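Local coordinates for Lmo0131 protein (PDB 4Q6J) that is of unestablished function but may hydrolyse cyclic di-GMP, as EAL-domain phosphodiesterases do, at residues E75-G86 with Y111-L122; K146-F157 with P171-M179. One frame throughout, in Å; residues are numbered along the deposited sequence.

Both contacts belong to the EAL domain, a TIM-barrel-like fold, and their centres lie about 17 Å apart. They follow one another along the chain: contact 1 closes before contact 2 opens. Contact 1 is on the outer layer, where helix 66-83 meets the end of helix 102-115 and the turn into strand 122-127. Contact 2 is in the barrel wall, where strands 151-154 and 174-177 run side by side. Strand 122-127 pairs with strand 151-154, so the two meet directly: Leu-122 O lies 3.0 Å from Lys-151 N, a probable hydrogen bond. Pro-119 also packs on Leu-148 and Val-150. Segment 111-122 therefore ties helices 66-83 and 102-115 to the barrel wall.

Contact 1: E75-G86 with Y111-L122; sequences ETAIKQINQLGG and YVKEHLKYPECL. With EDO (1,2-ethanediol), chain O.
Glu-75 lays CG against the phenol end of Tyr-111, with Glu-75 CG 3.4 Å from Tyr-111 OH. Its carboxylate is nearly parallel to the ring, 13° apart. One water joins Tyr-111 OH to Glu-75 O and Lys-79 NZ. Ile-78 CG1 stands beside the backbone N (chi1 -74°), which carries CD1 to the Tyr-111 ring and leaves CG2 for Leu-116 CB and His-115 CB. Ile-78 CD1 meets the edge of that ring, 3.4 Å from Tyr-111 CD1. One turn on, Ile-81 packs against several residues of 111-122. Ile-81 CG2 reaches Cys-121 CB at 3.6 Å and also touches Leu-116 CD1, while its CD1 meets Leu-122 CD1. Asn-82 OD1 accepts from Lys-117 N at 2.8 Å, and Asn-82 ND2 donates to His-115 O at 3.0 Å; both bonds are nearly straight. This fixes the rotation of the amide just where helix 102-115 ends. Gly-86 CA sits over one face of the Tyr-118 ring in a CH-pi contact, 4.0 Å from the centroid. Helices 75-83 and 111-115, neighbours round the barrel, run 30° apart with axes 11.0 Å at closest. Helix 66-83 also rests on strand 89-95 through Ala-77, Gln-80 and Ile-81, and Leu-84 packs on helix 242-248.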
loop_
_atom_site.group_PDB
_atom_site.type_symbol
_atom_site.label_atom_id
_atom_site.label_comp_id
_atom_site.label_asym_id
_atom_site.label_seq_id
_atom_site.Cartn_x
_atom_site.Cartn_y
_atom_site.Cartn_z
ATOM N N GLU B 75 -5.049 -29.868 -1.998
ATOM C CA GLU B 75 -5.454 -31.262 -2.013
ATOM C C GLU B 75 -6.329 -31.642 -3.204
ATOM O O GLU B 75 -6.147 -32.693 -3.808
ATOM C CB GLU B 75 -6.118 -31.610 -0.695
ATOM C CG GLU B 75 -5.186 -31.256 0.405
ATOM C CD GLU B 75 -5.683 -31.612 1.784
ATOM O OE1 GLU B 75 -6.690 -32.356 1.896
ATOM O OE2 GLU B 75 -5.044 -31.143 2.759
ATOM N N THR B 76 -7.279 -30.778 -3.520
ATOM C CA THR B 76 -8.126 -30.958 -4.677
ATOM C C THR B 76 -7.284 -30.988 -5.951
ATOM O O THR B 76 -7.500 -31.832 -6.815
ATOM C CB THR B 76 -9.127 -29.820 -4.783
ATOM O OG1 THR B 76 -9.842 -29.762 -3.570
ATOM C CG2 THR B 76 -10.090 -30.039 -5.915
ATOM N N ALA B 77 -6.316 -30.083 -6.055
ATOM C CA ALA B 77 -5.466 -30.024 -7.246
ATOM C C ALA B 77 -4.616 -31.286 -7.375
ATOM O O ALA B 77 -4.479 -31.846 -8.454
ATOM C CB ALA B 77 -4.576 -28.799 -7.235
ATOM N N ILE B 78 -4.045 -31.732 -6.274
ATOM C CA ILE B 78 -3.203 -32.914 -6.311
ATOM C C ILE B 78 -3.988 -34.152 -6.756
ATOM O O ILE B 78 -3.524 -34.942 -7.567
ATOM C CB ILE B 78 -2.526 -33.119 -4.955
ATOM C CG1 ILE B 78 -1.421 -32.073 -4.810
ATOM C CG2 ILE B 78 -2.021 -34.539 -4.809
ATOM C CD1 ILE B 78 -0.823 -31.977 -3.450
ATOM N N LYS B 79 -5.194 -34.313 -6.233
ATOM C CA LYS B 79 -6.035 -35.415 -6.655
ATOM C C LYS B 79 -6.316 -35.331 -8.154
ATOM O O LYS B 79 -6.230 -36.317 -8.879
ATOM C CB LYS B 79 -7.341 -35.377 -5.870
ATOM C CG LYS B 79 -7.183 -35.765 -4.423
ATOM C CD LYS B 79 -8.348 -35.215 -3.595
ATOM C CE LYS B 79 -8.417 -35.797 -2.197
ATOM N NZ LYS B 79 -7.070 -36.083 -1.673
ATOM N N GLN B 80 -6.658 -34.137 -8.614
ATOM C CA GLN B 80 -6.973 -33.924 -10.020
ATOM C C GLN B 80 -5.806 -34.210 -10.993
ATOM O O GLN B 80 -6.013 -34.741 -12.086
ATOM C CB GLN B 80 -7.466 -32.509 -10.222
ATOM C CG GLN B 80 -8.135 -32.289 -11.572
ATOM C CD GLN B 80 -9.225 -33.301 -11.862
ATOM O OE1 GLN B 80 -9.023 -34.268 -12.589
ATOM N NE2 GLN B 80 -10.390 -33.075 -11.287
ATOM N N ILE B 81 -4.596 -33.828 -10.605
ATOM C CA ILE B 81 -3.404 -34.083 -11.400
ATOM C C ILE B 81 -3.195 -35.580 -11.465
ATOM O O ILE B 81 -2.936 -36.124 -12.541
ATOM C CB ILE B 81 -2.189 -33.430 -10.761
ATOM C CG1 ILE B 81 -2.287 -31.916 -10.855
ATOM C CG2 ILE B 81 -0.916 -33.898 -11.421
ATOM C CD1 ILE B 81 -1.283 -31.222 -9.951
ATOM N N ASN B 82 -3.310 -36.243 -10.310
ATOM C CA ASN B 82 -3.162 -37.703 -10.249
ATOM C C ASN B 82 -4.114 -38.397 -11.185
ATOM O O ASN B 82 -3.726 -39.323 -11.866
ATOM C CB ASN B 82 -3.368 -38.258 -8.833
ATOM C CG ASN B 82 -2.226 -37.924 -7.905
ATOM O OD1 ASN B 82 -1.130 -37.549 -8.330
ATOM N ND2 ASN B 82 -2.478 -38.071 -6.625
ATOM N N GLN B 83 -5.356 -37.934 -11.221
ATOM C CA GLN B 83 -6.344 -38.512 -12.127
ATOM C C GLN B 83 -5.970 -38.405 -13.614
ATOM O O GLN B 83 -6.245 -39.318 -14.371
ATOM C CB GLN B 83 -7.744 -37.938 -11.881
ATOM C CG GLN B 83 -8.842 -38.721 -12.568
ATOM C CD GLN B 83 -9.282 -38.137 -13.910
ATOM O OE1 GLN B 83 -10.096 -38.732 -14.628
ATOM N NE2 GLN B 83 -8.761 -36.970 -14.245
ATOM N N LEU B 84 -5.339 -37.311 -14.021
ATOM C CA LEU B 84 -5.116 -37.040 -15.436
ATOM C C LEU B 84 -3.858 -37.698 -15.947
ATOM O O LEU B 84 -3.383 -37.375 -17.021
ATOM C CB LEU B 84 -5.081 -35.536 -15.726
ATOM C CG LEU B 84 -6.447 -34.880 -15.511
ATOM C CD1 LEU B 84 -6.348 -33.372 -15.419
ATOM C CD2 LEU B 84 -7.399 -35.276 -16.611
ATOM N N GLY B 85 -3.307 -38.611 -15.175
ATOM C CA GLY B 85 -2.260 -39.453 -15.688
ATOM C C GLY B 85 -0.991 -38.737 -16.093
ATOM O O GLY B 85 -0.174 -39.285 -16.819
ATOM N N GLY B 86 -0.820 -37.506 -15.623
ATOM C CA GLY B 86 0.395 -36.750 -15.863
ATOM C C GLY B 86 0.339 -36.034 -17.177
ATOM O O GLY B 86 1.322 -35.459 -17.598
ATOM N N TYR B 111 3.197 -32.781 2.081
ATOM C CA TYR B 111 1.971 -33.235 1.468
ATOM C C TYR B 111 2.176 -33.592 -0.028
ATOM O O TYR B 111 1.677 -34.602 -0.513
ATOM C CB TYR B 111 0.854 -32.202 1.648
ATOM C CG TYR B 111 -0.473 -32.760 1.231
ATOM C CD1 TYR B 111 -0.873 -32.722 -0.091
ATOM C CD2 TYR B 111 -1.304 -33.365 2.150
ATOM C CE1 TYR B 111 -2.053 -33.255 -0.488
ATOM C CE2 TYR B 111 -2.496 -33.902 1.772
ATOM C CZ TYR B 111 -2.867 -33.859 0.445
ATOM O OH TYR B 111 -4.060 -34.397 0.050
ATOM N N VAL B 112 2.905 -32.756 -0.747
ATOM C CA VAL B 112 3.261 -33.057 -2.134
ATOM C C VAL B 112 4.063 -34.360 -2.264
ATOM O O VAL B 112 3.720 -35.243 -3.027
ATOM C CB VAL B 112 4.029 -31.875 -2.796
ATOM C CG1 VAL B 112 4.604 -32.292 -4.130
ATOM C CG2 VAL B 112 3.093 -30.691 -2.972
ATOM N N LYS B 113 5.104 -34.515 -1.470
ATOM C CA LYS B 113 5.955 -35.689 -1.581
ATOM C C LYS B 113 5.142 -36.955 -1.326
ATOM O O LYS B 113 5.318 -37.964 -1.973
ATOM C CB LYS B 113 7.113 -35.576 -0.591
ATOM C CG LYS B 113 8.095 -36.734 -0.629
ATOM C CD LYS B 113 9.273 -36.503 0.292
ATOM C CE LYS B 113 10.488 -37.235 -0.239
ATOM N NZ LYS B 113 11.712 -36.906 0.520
ATOM N N GLU B 114 4.280 -36.930 -0.319
ATOM C CA GLU B 114 3.421 -38.059 0.026
ATOM C C GLU B 114 2.318 -38.395 -0.978
ATOM O O GLU B 114 1.958 -39.541 -1.154
ATOM C CB GLU B 114 2.835 -37.857 1.429
ATOM C CG GLU B 114 1.822 -38.907 1.833
ATOM C CD GLU B 114 1.180 -38.634 3.177
ATOM O OE1 GLU B 114 1.064 -37.461 3.576
ATOM O OE2 GLU B 114 0.760 -39.597 3.836
ATOM N N HIS B 115 1.728 -37.370 -1.575
ATOM C CA HIS B 115 0.472 -37.551 -2.306
ATOM C C HIS B 115 0.523 -37.369 -3.828
ATOM O O HIS B 115 -0.278 -37.959 -4.542
ATOM C CB HIS B 115 -0.586 -36.566 -1.763
ATOM C CG HIS B 115 -0.914 -36.752 -0.315
ATOM N ND1 HIS B 115 -2.027 -37.440 0.111
ATOM C CD2 HIS B 115 -0.286 -36.320 0.808
ATOM C CE1 HIS B 115 -2.062 -37.441 1.432
ATOM N NE2 HIS B 115 -1.015 -36.773 1.878
ATOM N N LEU B 116 1.397 -36.510 -4.326
ATOM C CA LEU B 116 1.317 -36.152 -5.718
ATOM C C LEU B 116 2.162 -37.127 -6.498
ATOM O O LEU B 116 3.345 -37.256 -6.252
ATOM C CB LEU B 116 1.764 -34.725 -5.953
ATOM C CG LEU B 116 1.771 -34.271 -7.405
ATOM C CD1 LEU B 116 0.429 -34.512 -8.062
ATOM C CD2 LEU B 116 2.141 -32.800 -7.449
ATOM N N LYS B 117 1.547 -37.836 -7.425
ATOM C CA LYS B 117 2.293 -38.842 -8.157
ATOM C C LYS B 117 3.098 -38.217 -9.304
ATOM O O LYS B 117 4.085 -38.788 -9.742
ATOM C CB LYS B 117 1.360 -39.970 -8.654
ATOM C CG LYS B 117 0.628 -40.702 -7.526
ATOM C CD LYS B 117 1.582 -40.841 -6.341
ATOM C CE LYS B 117 1.064 -41.734 -5.238
ATOM N NZ LYS B 117 0.859 -43.120 -5.716
ATOM N N TYR B 118 2.677 -37.038 -9.758
ATOM C CA TYR B 118 3.279 -36.340 -10.890
ATOM C C TYR B 118 3.692 -34.929 -10.491
ATOM O O TYR B 118 3.073 -33.958 -10.910
ATOM C CB TYR B 118 2.290 -36.272 -12.060
ATOM C CG TYR B 118 1.665 -37.603 -12.314
ATOM C CD1 TYR B 118 2.444 -38.679 -12.747
ATOM C CD2 TYR B 118 0.315 -37.821 -12.083
ATOM C CE1 TYR B 118 1.897 -39.932 -12.951
ATOM C CE2 TYR B 118 -0.260 -39.080 -12.291
ATOM C CZ TYR B 118 0.548 -40.132 -12.735
ATOM O OH TYR B 118 0.005 -41.373 -12.943
ATOM N N PRO B 119 4.754 -34.825 -9.691
ATOM C CA PRO B 119 5.174 -33.525 -9.170
ATOM C C PRO B 119 5.471 -32.517 -10.277
ATOM O O PRO B 119 5.206 -31.327 -10.086
ATOM C CB PRO B 119 6.431 -33.861 -8.370
ATOM C CG PRO B 119 6.843 -35.207 -8.832
ATOM C CD PRO B 119 5.592 -35.912 -9.172
ATOM N N GLU B 120 5.968 -32.988 -11.423
ATOM C CA GLU B 120 6.255 -32.112 -12.545
ATOM C C GLU B 120 4.992 -31.453 -13.160
ATOM O O GLU B 120 5.095 -30.497 -13.942
ATOM C CB GLU B 120 7.068 -32.861 -13.612
ATOM C CG GLU B 120 6.280 -33.736 -14.585
ATOM C CD GLU B 120 5.918 -35.116 -14.041
ATOM O OE1 GLU B 120 6.323 -35.434 -12.913
ATOM O OE2 GLU B 120 5.215 -35.883 -14.741
ATOM N N CYS B 121 3.813 -31.957 -12.798
ATOM C CA CYS B 121 2.561 -31.427 -13.310
ATOM C C CYS B 121 1.882 -30.457 -12.350
ATOM O O CYS B 121 0.766 -30.032 -12.597
ATOM C CB CYS B 121 1.622 -32.560 -13.620
ATOM S SG CYS B 121 2.250 -33.588 -14.935
ATOM N N LEU B 122 2.536 -30.131 -11.238
ATOM C CA LEU B 122 2.028 -29.073 -10.357
ATOM C C LEU B 122 2.822 -27.812 -10.588
ATOM O O LEU B 122 4.030 -27.864 -10.749
ATOM C CB LEU B 122 2.060 -29.441 -8.860
ATOM C CG LEU B 122 1.571 -28.388 -7.845
ATOM C CD1 LEU B 122 0.074 -28.433 -7.733
ATOM C CD2 LEU B 122 2.205 -28.648 -6.505
HETATM C C1 EDO O . 0.308 -35.411 5.378
HETATM O O1 EDO O . -0.522 -36.253 4.592
HETATM C C2 EDO O . 1.143 -34.531 4.466
HETATM O O2 EDO O . 2.487 -34.922 4.511
HETATM O O HOH W 1 -4.469 -34.646 -2.431
HETATM O O HOH W 2 -2.584 -41.876 -12.286
HETATM O O HOH W 3 3.813 -35.969 -17.627
#

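Contact 2: K146-F157 with P171-M179; sequences KDLGVKVSMDDF and PIDIVKTDM. With EDO (1,2-ethanediol), chain Q.
Lys-146 and Asp-173 form the salt bridge of this contact, with Lys-146 NZ 3.0 Å from Asp-173 OD1. The ammonium comes from above the carboxylate plane. Lys-146 NZ also donates to Pro-171 O at 2.6 Å. The other oxygen, Asp-173 OD2, takes Val-152 N on its anti lone pair at 2.8 Å. With CG anti to the carbonyl carbon and beside the backbone N (chi1 -62°), the Asp-173 carboxylate reaches both Val-152 N and Lys-146 NZ.

Backbone bonds join the parallel strands. Val-152 O accepts from two successive amides, Asp-173 N at 2.7 Å and Ile-174 N at 3.1 Å. Met-154 N then donates to Ile-174 O, and Lys-176 N to Met-154 O. Beyond the end of strand 151-154, Phe-157 N donates to Lys-176 O.

Apolar side chains also meet. Val-152 CG1 meets Ile-172 CD1 at 3.7 Å, the two side chains crossing at about a right angle. Phe-157 CB rests on Val-175 CG1 at 3.6 Å. Met-154, modelled as selenomethionine, touches Ile-172 CG2 through CG.

Ser-153 OG bonds Glu-123 and Lys-176 NZ forms a salt bridge with Glu-212. Asp-155, Asp-156 and Phe-157 begin the DDFG sequence, which in EAL domains lies at the active site; a like role is probable here. The two strands belong to a beta-alpha-beta unit whose helix 163-169 packs on Met-154 and Phe-157. Strands 122-127 and 208-211 continue the barrel wall on either side.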
loop_
_atom_site.group_PDB
_atom_site.type_symbol
_atom_site.label_atom_id
_atom_site.label_comp_id
_atom_site.label_asym_id
_atom_site.label_seq_id
_atom_site.Cartn_x
_atom_site.Cartn_y
_atom_site.Cartn_z
ATOM N N LYS B 146 10.714 -27.156 -5.502
ATOM C CA LYS B 146 11.253 -27.358 -6.845
ATOM C C LYS B 146 12.132 -28.616 -6.901
ATOM O O LYS B 146 12.223 -29.258 -7.933
ATOM C CB LYS B 146 12.039 -26.140 -7.321
ATOM C CG LYS B 146 11.154 -24.920 -7.591
ATOM C CD LYS B 146 11.854 -23.838 -8.379
ATOM C CE LYS B 146 11.969 -24.249 -9.843
ATOM N NZ LYS B 146 12.387 -23.129 -10.717
ATOM N N ASP B 147 12.754 -28.976 -5.781
ATOM C CA ASP B 147 13.580 -30.183 -5.705
ATOM C C ASP B 147 12.776 -31.442 -5.984
ATOM O O ASP B 147 13.351 -32.476 -6.250
ATOM C CB ASP B 147 14.236 -30.340 -4.335
ATOM C CG ASP B 147 15.337 -29.285 -4.052
ATOM O OD1 ASP B 147 15.884 -28.680 -4.999
ATOM O OD2 ASP B 147 15.668 -29.084 -2.860
ATOM N N LEU B 148 11.452 -31.352 -5.914
ATOM C CA LEU B 148 10.595 -32.500 -6.164
ATOM C C LEU B 148 10.141 -32.569 -7.633
ATOM O O LEU B 148 9.661 -33.600 -8.105
ATOM C CB LEU B 148 9.384 -32.465 -5.215
ATOM C CG LEU B 148 9.679 -32.494 -3.706
ATOM C CD1 LEU B 148 8.457 -32.083 -2.879
ATOM C CD2 LEU B 148 10.227 -33.862 -3.259
ATOM N N GLY B 149 10.290 -31.470 -8.353
ATOM C CA GLY B 149 9.926 -31.435 -9.759
ATOM C C GLY B 149 8.882 -30.387 -10.076
ATOM O O GLY B 149 8.631 -30.096 -11.239
ATOM N N VAL B 150 8.280 -29.837 -9.022
ATOM C CA VAL B 150 7.250 -28.793 -9.079
ATOM C C VAL B 150 7.729 -27.514 -9.771
ATOM O O VAL B 150 8.872 -27.064 -9.570
ATOM C CB VAL B 150 6.783 -28.473 -7.633
ATOM C CG1 VAL B 150 5.758 -27.327 -7.572
ATOM C CG2 VAL B 150 6.208 -29.710 -7.007
ATOM N N LYS B 151 6.847 -26.935 -10.580
ATOM C CA LYS B 151 7.126 -25.647 -11.235
ATOM C C LYS B 151 6.602 -24.440 -10.433
ATOM O O LYS B 151 5.733 -24.582 -9.565
ATOM C CB LYS B 151 6.555 -25.648 -12.645
ATOM C CG LYS B 151 7.050 -26.773 -13.452
ATOM C CD LYS B 151 8.431 -26.480 -13.962
ATOM C CE LYS B 151 8.941 -27.594 -14.887
ATOM N NZ LYS B 151 10.282 -27.268 -15.502
ATOM N N VAL B 152 7.156 -23.269 -10.729
ATOM C CA VAL B 152 6.821 -22.030 -10.027
ATOM C C VAL B 152 6.540 -20.878 -11.004
ATOM O O VAL B 152 7.349 -20.569 -11.871
ATOM C CB VAL B 152 7.965 -21.611 -9.081
ATOM C CG1 VAL B 152 7.704 -20.217 -8.494
ATOM C CG2 VAL B 152 8.127 -22.639 -7.974
ATOM N N SER B 153 5.366 -20.273 -10.887
ATOM C CA SER B 153 5.049 -19.122 -11.706
ATOM C C SER B 153 4.710 -17.929 -10.830
ATOM O O SER B 153 4.602 -18.055 -9.633
ATOM C CB SER B 153 3.885 -19.428 -12.641
ATOM O OG SER B 153 2.744 -19.749 -11.913
HETATM N N MSE B 154 4.535 -16.761 -11.438
HETATM C CA MSE B 154 4.139 -15.566 -10.695
HETATM C C MSE B 154 3.097 -14.843 -11.513
HETATM O O MSE B 154 3.193 -14.768 -12.732
HETATM C CB MSE B 154 5.352 -14.658 -10.405
HETATM C CG MSE B 154 6.026 -14.110 -11.631
HETATM SE SE MSE B 154 7.590 -12.955 -11.306
HETATM C CE MSE B 154 6.602 -11.403 -10.549
ATOM N N ASP B 155 2.091 -14.313 -10.839
ATOM C CA ASP B 155 0.998 -13.633 -11.535
ATOM C C ASP B 155 1.272 -12.140 -11.733
ATOM O O ASP B 155 2.271 -11.618 -11.233
ATOM C CB ASP B 155 -0.304 -13.821 -10.764
ATOM C CG ASP B 155 -0.446 -12.844 -9.628
ATOM O OD1 ASP B 155 0.595 -12.329 -9.154
ATOM O OD2 ASP B 155 -1.600 -12.584 -9.199
ATOM N N ASP B 156 0.367 -11.468 -12.446
ATOM C CA ASP B 156 0.282 -9.996 -12.448
ATOM C C ASP B 156 1.588 -9.331 -12.844
ATOM O O ASP B 156 1.922 -8.298 -12.296
ATOM C CB ASP B 156 -0.089 -9.475 -11.038
ATOM C CG ASP B 156 -1.599 -9.517 -10.733
ATOM O OD1 ASP B 156 -2.373 -10.179 -11.452
ATOM O OD2 ASP B 156 -2.010 -8.869 -9.742
ATOM N N PHE B 157 2.337 -9.916 -13.782
ATOM C CA PHE B 157 3.670 -9.398 -13.967
ATOM C C PHE B 157 3.620 -7.942 -14.384
ATOM O O PHE B 157 3.097 -7.562 -15.403
ATOM C CB PHE B 157 4.528 -10.201 -14.965
ATOM C CG PHE B 157 5.952 -9.709 -15.033
ATOM C CD1 PHE B 157 6.287 -8.672 -15.871
ATOM C CD2 PHE B 157 6.914 -10.202 -14.185
ATOM C CE1 PHE B 157 7.568 -8.190 -15.917
ATOM C CE2 PHE B 157 8.201 -9.708 -14.220
ATOM C CZ PHE B 157 8.528 -8.706 -15.089
ATOM N N PRO B 171 12.970 -18.439 -7.754
ATOM C CA PRO B 171 13.297 -19.395 -8.818
ATOM C C PRO B 171 12.118 -19.635 -9.788
ATOM O O PRO B 171 11.609 -20.722 -9.945
ATOM C CB PRO B 171 13.673 -20.650 -8.035
ATOM C CG PRO B 171 12.771 -20.616 -6.900
ATOM C CD PRO B 171 12.642 -19.136 -6.502
ATOM N N ILE B 172 11.729 -18.568 -10.469
ATOM C CA ILE B 172 10.557 -18.547 -11.325
ATOM C C ILE B 172 10.765 -19.305 -12.648
ATOM O O ILE B 172 11.784 -19.139 -13.315
ATOM C CB ILE B 172 10.152 -17.081 -11.627
ATOM C CG1 ILE B 172 10.046 -16.257 -10.344
ATOM C CG2 ILE B 172 8.863 -17.036 -12.380
ATOM C CD1 ILE B 172 9.159 -16.872 -9.332
ATOM N N ASP B 173 9.792 -20.153 -13.002
ATOM C CA ASP B 173 9.760 -20.879 -14.278
ATOM C C ASP B 173 8.837 -20.196 -15.302
ATOM O O ASP B 173 9.112 -20.199 -16.495
ATOM C CB ASP B 173 9.229 -22.308 -14.094
ATOM C CG ASP B 173 10.086 -23.153 -13.184
ATOM O OD1 ASP B 173 11.274 -23.349 -13.506
ATOM O OD2 ASP B 173 9.571 -23.636 -12.166
ATOM N N ILE B 174 7.721 -19.653 -14.839
ATOM C CA ILE B 174 6.709 -19.106 -15.738
ATOM C C ILE B 174 6.256 -17.721 -15.267
ATOM O O ILE B 174 5.931 -17.509 -14.101
ATOM C CB ILE B 174 5.480 -20.048 -15.849
ATOM C CG1 ILE B 174 5.852 -21.365 -16.529
ATOM C CG2 ILE B 174 4.332 -19.381 -16.574
ATOM C CD1 ILE B 174 5.435 -22.552 -15.720
ATOM N N VAL B 175 6.280 -16.777 -16.195
ATOM C CA VAL B 175 5.761 -15.442 -15.959
ATOM C C VAL B 175 4.380 -15.333 -16.572
ATOM O O VAL B 175 4.208 -15.605 -17.756
ATOM C CB VAL B 175 6.670 -14.380 -16.595
ATOM C CG1 VAL B 175 5.934 -13.048 -16.746
ATOM C CG2 VAL B 175 7.967 -14.246 -15.785
ATOM N N LYS B 176 3.410 -14.942 -15.758
ATOM C CA LYS B 176 2.051 -14.740 -16.211
ATOM C C LYS B 176 1.747 -13.245 -16.243
ATOM O O LYS B 176 2.161 -12.478 -15.362
ATOM C CB LYS B 176 1.076 -15.509 -15.315
ATOM C CG LYS B 176 1.538 -16.943 -15.128
ATOM C CD LYS B 176 0.452 -17.882 -14.651
ATOM C CE LYS B 176 -0.634 -18.096 -15.696
ATOM N NZ LYS B 176 -1.898 -18.516 -15.042
ATOM N N THR B 177 1.049 -12.828 -17.286
ATOM C CA THR B 177 0.675 -11.432 -17.446
ATOM C C THR B 177 -0.826 -11.302 -17.435
ATOM O O THR B 177 -1.530 -12.193 -17.878
ATOM C CB THR B 177 1.216 -10.901 -18.755
ATOM O OG1 THR B 177 0.696 -11.699 -19.825
ATOM C CG2 THR B 177 2.737 -10.981 -18.746
ATOM N N ASP B 178 -1.334 -10.203 -16.912
ATOM C CA ASP B 178 -2.771 -10.119 -16.795
ATOM C C ASP B 178 -3.364 -9.406 -17.998
ATOM O O ASP B 178 -2.649 -9.013 -18.927
ATOM C CB ASP B 178 -3.216 -9.562 -15.433
ATOM C CG ASP B 178 -2.976 -8.097 -15.283
ATOM O OD1 ASP B 178 -3.844 -7.314 -15.710
ATOM O OD2 ASP B 178 -1.942 -7.735 -14.696
HETATM N N MSE B 179 -4.674 -9.255 -18.017
HETATM C CA MSE B 179 -5.394 -8.901 -19.210
HETATM C C MSE B 179 -4.989 -7.556 -19.779
HETATM O O MSE B 179 -4.957 -7.417 -20.991
HETATM C CB MSE B 179 -6.890 -9.027 -18.961
HETATM C CG MSE B 179 -7.560 -7.733 -18.563
HETATM SE SE MSE B 179 -8.287 -6.882 -20.177
HETATM C CE MSE B 179 -10.087 -6.937 -19.384
HETATM C C1 EDO Q . -5.146 -11.878 -6.434
HETATM O O1 EDO Q . -4.889 -12.872 -7.436
HETATM C C2 EDO Q . -4.546 -10.542 -6.844
HETATM O O2 EDO Q . -3.126 -10.642 -6.834
HETATM O O HOH W 4 12.822 -25.714 -13.723
HETATM O O HOH W 5 0.453 -7.967 -16.198
#